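Local atomic coordinates of alpha-rhamnosidase (Dictyoglomus thermophilum, PDB entry 6I60), a protein that probably catalyses the hydrolysis of terminal non-reducing alpha-L-rhamnose residues in alpha-L-rhamnosides, as a bacterial glycoside hydrolase. Residues Ser26-Leu35 against Trp119-Ser130; Leu57-Gln66 against Ser887-Glu895. All coordinates share one frame; numbering follows the deposited sequence.

Contact 1: Ser26-Leu35 against Trp119-Ser130; sequences SSNIYSPFDL and WWDSKDQESPFS
The first torsions of Asn-28 and Trp-119 turn the amide and the indole toward each other. In Asn-28, CG lies opposite the backbone N (chi1 -167°), which carries the amide to the indole. In Trp-119, CG sits between its own backbone N and carbonyl carbon (chi1 75°). The amide plane stands almost perpendicular to the ring, 86° apart. ND2 of Asn-28 lies over one face of the indole, offset toward the rim. Asn-28 ND2 also gives a nearly straight hydrogen bond to Gln-125 O, 3.1 Å away and in the amide plane. The edge of the indole is used too: Trp-119 NE1 donates to Tyr-30 O at 3.0 Å, in the ring plane and almost in line with the C=O bond. Pro-32 CD packs at 3.5 Å from Trp-119 CD1.

The contact belongs to the N-terminal immunoglobulin-like domain. The loop before strand 35-37 runs beside the turn and loop that follow strand 112-120. Asp-121 to Asp-124 form a type I beta turn.

Ser-26 works in two directions. Ser-26 OG accepts from Asn-28 N at 2.7 Å, making an ST turn, and donates to Glu-126 O at 3.0 Å from above the carbonyl plane. At the other end, Ser-31 CB packs against Pro-128 O. Leu-35 CD2 packs 3.4 Å from Ser-130 OG; that hydroxyl is hydrogen-bonded to Val-117 N of strand 112-120.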
# COMPACT_ATOMS: atom_id res chain seq x y z
N SER A 26 2.69 33.70 24.55
CA SER A 26 3.20 32.67 25.44
C SER A 26 4.59 32.19 25.02
O SER A 26 5.26 32.83 24.21
CB SER A 26 2.24 31.49 25.47
OG SER A 26 2.49 30.66 24.36
N SER A 27 5.01 31.06 25.58
CA SER A 27 6.21 30.37 25.12
C SER A 27 5.89 29.31 24.07
O SER A 27 6.81 28.65 23.58
CB SER A 27 6.94 29.73 26.30
OG SER A 27 7.60 28.54 25.89
N ASN A 28 4.61 29.13 23.73
CA ASN A 28 4.18 28.20 22.69
C ASN A 28 4.12 28.96 21.37
O ASN A 28 3.06 29.36 20.89
CB ASN A 28 2.84 27.58 23.06
CG ASN A 28 2.49 26.39 22.19
OD1 ASN A 28 3.21 26.06 21.25
ND2 ASN A 28 1.38 25.74 22.51
N ILE A 29 5.30 29.17 20.78
CA ILE A 29 5.44 30.06 19.63
C ILE A 29 5.13 29.39 18.30
O ILE A 29 4.98 30.09 17.29
CB ILE A 29 6.86 30.65 19.57
CG1 ILE A 29 7.83 29.66 18.94
CG2 ILE A 29 7.33 31.05 20.97
CD1 ILE A 29 9.17 30.26 18.58
N TYR A 30 5.01 28.06 18.26
CA TYR A 30 4.83 27.33 17.02
C TYR A 30 3.39 26.83 16.92
O TYR A 30 2.91 26.13 17.81
CB TYR A 30 5.80 26.16 16.92
CG TYR A 30 7.24 26.57 16.73
CD1 TYR A 30 7.61 27.37 15.66
CD2 TYR A 30 8.22 26.16 17.62
CE1 TYR A 30 8.92 27.76 15.48
CE2 TYR A 30 9.54 26.54 17.44
CZ TYR A 30 9.88 27.34 16.37
OH TYR A 30 11.19 27.71 16.20
N SER A 31 2.71 27.21 15.84
CA SER A 31 1.39 26.68 15.53
C SER A 31 1.51 25.28 14.94
O SER A 31 2.58 24.89 14.46
CB SER A 31 0.67 27.62 14.57
OG SER A 31 1.03 27.34 13.22
N PRO A 32 0.43 24.50 14.97
CA PRO A 32 0.47 23.18 14.34
C PRO A 32 0.80 23.28 12.85
O PRO A 32 0.39 24.22 12.17
CB PRO A 32 -0.95 22.63 14.56
CG PRO A 32 -1.43 23.35 15.77
CD PRO A 32 -0.83 24.72 15.70
N PHE A 33 1.55 22.31 12.36
CA PHE A 33 2.00 22.29 10.98
C PHE A 33 1.64 20.95 10.34
O PHE A 33 1.24 20.00 11.01
CB PHE A 33 3.51 22.54 10.87
CG PHE A 33 4.35 21.47 11.52
CD1 PHE A 33 4.59 21.49 12.88
CD2 PHE A 33 4.91 20.45 10.76
CE1 PHE A 33 5.37 20.51 13.48
CE2 PHE A 33 5.68 19.47 11.35
CZ PHE A 33 5.91 19.50 12.72
N ASP A 34 1.79 20.90 9.01
CA ASP A 34 1.47 19.71 8.22
C ASP A 34 0.04 19.26 8.47
O ASP A 34 -0.23 18.10 8.82
CB ASP A 34 2.47 18.59 8.49
CG ASP A 34 2.43 17.50 7.43
OD1 ASP A 34 1.69 17.67 6.43
OD2 ASP A 34 3.12 16.48 7.59
N LEU A 35 -0.89 20.19 8.31
CA LEU A 35 -2.30 19.91 8.55
C LEU A 35 -2.87 19.10 7.39
O LEU A 35 -2.79 19.52 6.23
CB LEU A 35 -3.07 21.21 8.74
CG LEU A 35 -3.05 21.79 10.16
CD1 LEU A 35 -1.78 22.58 10.40
CD2 LEU A 35 -4.27 22.65 10.40
N TRP A 119 -3.26 24.69 19.49
CA TRP A 119 -3.00 23.63 20.45
C TRP A 119 -2.44 24.23 21.73
O TRP A 119 -1.77 25.27 21.71
CB TRP A 119 -2.03 22.58 19.89
CG TRP A 119 -0.60 23.03 19.84
CD1 TRP A 119 -0.07 24.01 19.05
CD2 TRP A 119 0.49 22.51 20.62
NE1 TRP A 119 1.28 24.13 19.29
CE2 TRP A 119 1.65 23.22 20.24
CE3 TRP A 119 0.60 21.51 21.59
CZ2 TRP A 119 2.90 22.97 20.81
CZ3 TRP A 119 1.84 21.26 22.15
CH2 TRP A 119 2.97 21.99 21.76
N TRP A 120 -2.74 23.58 22.85
CA TRP A 120 -2.25 23.97 24.16
C TRP A 120 -1.18 22.98 24.60
O TRP A 120 -1.41 21.77 24.56
CB TRP A 120 -3.39 24.04 25.18
CG TRP A 120 -4.23 25.28 25.07
CD1 TRP A 120 -4.19 26.37 25.88
CD2 TRP A 120 -5.24 25.55 24.09
NE1 TRP A 120 -5.11 27.30 25.47
CE2 TRP A 120 -5.77 26.82 24.37
CE3 TRP A 120 -5.75 24.83 23.00
CZ2 TRP A 120 -6.78 27.40 23.61
CZ3 TRP A 120 -6.76 25.41 22.24
CH2 TRP A 120 -7.26 26.68 22.55
N ASP A 121 -0.03 23.49 25.02
CA ASP A 121 1.09 22.64 25.38
C ASP A 121 0.90 22.10 26.80
O ASP A 121 -0.19 22.18 27.38
CB ASP A 121 2.40 23.41 25.23
CG ASP A 121 2.51 24.57 26.19
OD1 ASP A 121 1.50 24.93 26.82
OD2 ASP A 121 3.62 25.13 26.32
N SER A 122 1.97 21.56 27.38
CA SER A 122 1.87 20.93 28.69
C SER A 122 1.60 21.92 29.81
O SER A 122 1.15 21.51 30.89
CB SER A 122 3.15 20.14 28.99
OG SER A 122 3.11 18.86 28.40
N LYS A 123 1.86 23.21 29.60
CA LYS A 123 1.61 24.24 30.61
C LYS A 123 0.43 25.12 30.26
O LYS A 123 0.39 26.28 30.69
CB LYS A 123 2.82 25.12 30.77
CG LYS A 123 3.99 24.39 31.15
CD LYS A 123 4.97 25.37 31.64
CE LYS A 123 6.32 24.83 31.38
NZ LYS A 123 6.71 24.12 32.57
N ASP A 124 -0.51 24.61 29.47
CA ASP A 124 -1.71 25.33 29.07
C ASP A 124 -1.40 26.64 28.36
O ASP A 124 -2.23 27.55 28.33
CB ASP A 124 -2.62 25.60 30.28
CG ASP A 124 -4.08 25.72 29.89
OD1 ASP A 124 -4.48 25.11 28.87
OD2 ASP A 124 -4.83 26.43 30.59
N GLN A 125 -0.20 26.76 27.78
CA GLN A 125 0.16 27.96 27.03
C GLN A 125 -0.45 27.88 25.64
O GLN A 125 -0.24 26.90 24.91
CB GLN A 125 1.68 28.10 26.96
CG GLN A 125 2.37 27.99 28.31
CD GLN A 125 3.87 28.11 28.22
OE1 GLN A 125 4.50 28.82 29.00
NE2 GLN A 125 4.46 27.42 27.25
N GLU A 126 -1.21 28.91 25.27
CA GLU A 126 -1.93 28.92 24.01
C GLU A 126 -0.99 29.24 22.86
O GLU A 126 -0.12 30.10 22.96
CB GLU A 126 -3.07 29.94 24.06
CG GLU A 126 -3.97 29.95 22.84
CD GLU A 126 -4.87 31.16 22.80
OE1 GLU A 126 -5.94 31.08 22.17
OE2 GLU A 126 -4.51 32.19 23.41
N SER A 127 -1.17 28.52 21.75
CA SER A 127 -0.38 28.67 20.54
C SER A 127 -1.15 29.48 19.49
O SER A 127 -2.38 29.50 19.49
CB SER A 127 -0.02 27.30 19.95
OG SER A 127 0.04 27.35 18.54
N PRO A 128 -0.44 30.17 18.60
CA PRO A 128 -1.11 30.89 17.51
C PRO A 128 -1.84 29.93 16.58
O PRO A 128 -1.62 28.71 16.58
CB PRO A 128 0.03 31.62 16.79
CG PRO A 128 1.14 31.67 17.78
CD PRO A 128 1.01 30.42 18.60
N PHE A 129 -2.72 30.50 15.76
CA PHE A 129 -3.47 29.70 14.81
C PHE A 129 -2.56 29.21 13.69
O PHE A 129 -1.60 29.88 13.30
CB PHE A 129 -4.63 30.51 14.23
CG PHE A 129 -5.96 30.22 14.87
CD1 PHE A 129 -6.58 29.00 14.69
CD2 PHE A 129 -6.58 31.18 15.66
CE1 PHE A 129 -7.80 28.74 15.29
CE2 PHE A 129 -7.80 30.92 16.25
CZ PHE A 129 -8.41 29.70 16.07
N SER A 130 -2.88 28.03 13.17
CA SER A 130 -2.13 27.48 12.05
C SER A 130 -2.45 28.24 10.77
O SER A 130 -3.38 29.05 10.70
CB SER A 130 -2.44 26.00 11.88
OG SER A 130 -3.72 25.84 11.27

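Contact 2: Leu57-Gln66 against Ser887-Glu895; sequences LRHLEKNEKQ and SVPVNSEGE
Val-890 and Asn-891 make most of this contact with the loop 57-66. Two hydrogen bonds cross it. Asn-891 N donates to Glu-64 O at 3.1 Å and nearly straight (169°). In return Asn-891 OD1 accepts from Gln-66 N at 2.6 Å, a more bent bond (130°) with the donor tilted from the carbonyl plane. With CG anti to the amide nitrogen (chi1 -152°), the carboxamide of Asn-891 reaches Gln-66. Lys-65 lays its CG beside Asn-891 OD1. The other end of that amide is held as well, since ND2 bonds to Ser-96 O. Both ends of the carboxamide are therefore fixed. With an alanine here, Gln-66 N and Ser-96 O would probably lose these partners, and a gap would be likely to open by Lys-65 CG and Gln-66 CB.

The apolar part is centred on Val-890, whose two methyls diverge. Val-890 CG1 meets Glu-64 CB at 3.5 Å. Val-890 CG2 lies against the backbone, 3.6 Å from His-59 N, and also near Arg-58 CA. Leu-57 CB approaches Val-890 CB at 4.2 Å, and Leu-57 CD1 touches Asn-891 CB. Trp-119 of strand 112-120 also packs on Val-890 and Leu-57.

The arrangement is an interface between domains. The loop joining strands 52-56 and 68-74 of the N-terminal immunoglobulin-like domain rests on the connection between strands 882-888 and 893-899, which lie in two different sheets of the C-terminal beta domain.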
# COMPACT_ATOMS: atom_id res chain seq x y z
N LEU A 57 3.06 18.68 15.64
CA LEU A 57 3.39 19.69 16.63
C LEU A 57 4.90 19.85 16.75
O LEU A 57 5.67 18.93 16.49
CB LEU A 57 2.80 19.35 18.00
CG LEU A 57 1.29 19.15 18.02
CD1 LEU A 57 0.83 18.60 19.36
CD2 LEU A 57 0.58 20.46 17.70
N ARG A 58 5.31 21.05 17.17
CA ARG A 58 6.71 21.39 17.37
C ARG A 58 6.80 22.43 18.48
O ARG A 58 6.03 23.40 18.48
CB ARG A 58 7.35 21.92 16.08
CG ARG A 58 8.69 22.60 16.28
CD ARG A 58 9.76 22.01 15.37
NE ARG A 58 10.87 22.93 15.15
CZ ARG A 58 11.78 22.79 14.20
NH1 ARG A 58 11.72 21.76 13.36
NH2 ARG A 58 12.76 23.67 14.07
N HIS A 59 7.72 22.23 19.41
CA HIS A 59 7.88 23.13 20.55
C HIS A 59 9.35 23.44 20.76
O HIS A 59 10.23 22.69 20.34
CB HIS A 59 7.28 22.52 21.82
CG HIS A 59 6.86 23.54 22.84
ND1 HIS A 59 7.73 24.04 23.79
CD2 HIS A 59 5.67 24.15 23.05
CE1 HIS A 59 7.09 24.92 24.54
NE2 HIS A 59 5.84 25.01 24.12
N LEU A 60 9.60 24.57 21.42
CA LEU A 60 10.98 24.95 21.74
C LEU A 60 11.55 24.08 22.85
O LEU A 60 12.74 23.74 22.82
CB LEU A 60 11.04 26.43 22.14
CG LEU A 60 10.74 27.46 21.06
CD1 LEU A 60 10.54 28.84 21.68
CD2 LEU A 60 11.85 27.49 20.02
N GLU A 61 10.73 23.73 23.83
CA GLU A 61 11.19 22.99 25.00
C GLU A 61 11.04 21.49 24.80
O GLU A 61 10.35 21.02 23.88
CB GLU A 61 10.42 23.43 26.25
CG GLU A 61 10.15 24.92 26.33
CD GLU A 61 9.15 25.26 27.41
OE1 GLU A 61 8.79 24.36 28.20
OE2 GLU A 61 8.72 26.44 27.48
N LYS A 62 11.70 20.73 25.67
CA LYS A 62 11.58 19.28 25.70
C LYS A 62 10.44 18.87 26.63
O LYS A 62 9.89 19.68 27.38
CB LYS A 62 12.90 18.65 26.15
CG LYS A 62 14.02 18.77 25.13
CD LYS A 62 15.24 17.95 25.56
CE LYS A 62 16.36 18.04 24.54
NZ LYS A 62 17.66 17.63 25.13
N ASN A 63 10.10 17.58 26.58
CA ASN A 63 9.06 16.99 27.43
C ASN A 63 7.73 17.73 27.29
O ASN A 63 7.03 17.98 28.27
CB ASN A 63 9.50 16.96 28.90
CG ASN A 63 10.82 16.25 29.09
OD1 ASN A 63 10.94 15.05 28.84
ND2 ASN A 63 11.83 17.00 29.53
N GLU A 64 7.38 18.07 26.06
CA GLU A 64 6.14 18.78 25.78
C GLU A 64 5.12 17.82 25.17
O GLU A 64 5.48 16.87 24.47
CB GLU A 64 6.38 19.97 24.85
CG GLU A 64 6.82 21.23 25.56
CD GLU A 64 5.74 21.80 26.46
OE1 GLU A 64 4.57 21.40 26.32
OE2 GLU A 64 6.06 22.66 27.31
N LYS A 65 3.85 18.08 25.45
CA LYS A 65 2.76 17.23 24.99
C LYS A 65 1.49 18.06 24.92
O LYS A 65 1.25 18.92 25.78
CB LYS A 65 2.58 16.02 25.92
CG LYS A 65 1.15 15.72 26.33
CD LYS A 65 1.05 14.37 27.02
CE LYS A 65 -0.12 14.32 27.99
NZ LYS A 65 -0.26 12.98 28.63
N GLN A 66 0.69 17.82 23.89
CA GLN A 66 -0.54 18.58 23.70
C GLN A 66 -1.56 18.23 24.78
O GLN A 66 -1.80 17.06 25.07
CB GLN A 66 -1.14 18.30 22.32
CG GLN A 66 -2.54 18.86 22.12
CD GLN A 66 -3.17 18.44 20.81
OE1 GLN A 66 -2.69 18.80 19.74
NE2 GLN A 66 -4.25 17.67 20.89
N SER A 887 15.33 10.48 18.86
CA SER A 887 14.57 11.70 18.64
C SER A 887 13.10 11.39 18.86
O SER A 887 12.55 10.49 18.22
CB SER A 887 14.80 12.25 17.23
OG SER A 887 16.02 12.98 17.17
N VAL A 888 12.47 12.13 19.77
CA VAL A 888 11.06 11.95 20.11
C VAL A 888 10.33 13.24 19.75
O VAL A 888 10.74 14.31 20.20
CB VAL A 888 10.85 11.62 21.59
CG1 VAL A 888 9.41 11.22 21.85
CG2 VAL A 888 11.81 10.52 22.03
N PRO A 889 9.27 13.19 18.96
CA PRO A 889 8.52 14.40 18.63
C PRO A 889 7.62 14.82 19.80
O PRO A 889 7.45 14.10 20.78
CB PRO A 889 7.69 13.99 17.41
CG PRO A 889 7.45 12.53 17.62
CD PRO A 889 8.66 11.98 18.36
N VAL A 890 7.05 16.01 19.66
CA VAL A 890 6.17 16.54 20.70
C VAL A 890 4.87 15.73 20.74
O VAL A 890 4.39 15.22 19.72
CB VAL A 890 5.90 18.04 20.46
CG1 VAL A 890 5.36 18.70 21.71
CG2 VAL A 890 7.17 18.76 20.01
N ASN A 891 4.29 15.62 21.94
CA ASN A 891 3.11 14.79 22.22
C ASN A 891 3.45 13.30 22.12
O ASN A 891 2.63 12.49 21.67
CB ASN A 891 1.93 15.14 21.31
CG ASN A 891 0.59 14.85 21.96
OD1 ASN A 891 0.30 15.35 23.05
ND2 ASN A 891 -0.23 14.04 21.30
N SER A 892 4.65 12.93 22.55
CA SER A 892 5.07 11.54 22.57
C SER A 892 6.13 11.37 23.66
O SER A 892 6.81 12.32 24.04
CB SER A 892 5.62 11.10 21.21
OG SER A 892 6.39 9.92 21.34
N GLU A 893 6.25 10.14 24.15
CA GLU A 893 7.22 9.81 25.18
C GLU A 893 8.08 8.65 24.71
O GLU A 893 7.64 7.79 23.95
CB GLU A 893 6.54 9.47 26.52
CG GLU A 893 5.83 8.13 26.54
CD GLU A 893 4.99 7.94 27.79
OE1 GLU A 893 3.77 8.22 27.73
OE2 GLU A 893 5.54 7.50 28.82
N GLY A 894 9.33 8.63 25.18
CA GLY A 894 10.30 7.63 24.79
C GLY A 894 10.67 6.73 25.95
O GLY A 894 10.73 7.18 27.10
N GLU A 895 10.91 5.46 25.64
CA GLU A 895 11.33 4.46 26.63
C GLU A 895 12.59 3.79 26.09
O GLU A 895 12.51 2.84 25.31
CB GLU A 895 10.21 3.46 26.89
CG GLU A 895 10.53 2.43 27.96
CD GLU A 895 9.33 1.58 28.35
OE1 GLU A 895 8.34 2.15 28.84
OE2 GLU A 895 9.39 0.35 28.15

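How the contacts relate
Contact 1 lies within the N-terminal immunoglobulin-like domain, and contact 2 joins that domain to the C-terminal one. Their centres are about 12 Å apart. Loop 57-66 borders both. Glu-64 OE1 probably accepts a hydrogen bond from Ser-122 N at 2.8 Å, and Ser-27 OG is probably bonded to Glu-61 OE2 at 2.9 Å. Asp-121 OD2 also makes a weak hydrogen bond with His-59 NE2. Trp-119, a central residue of contact 1, is shared by both contacts. Neither contact includes Tyr-656, Glu-659 or Leu-660, which contact a bound 2-(2-ethoxyethoxy)ethanol in this entry. The centres of contacts 1 and 2 lie about 33 and 29 Å from the chain's centre.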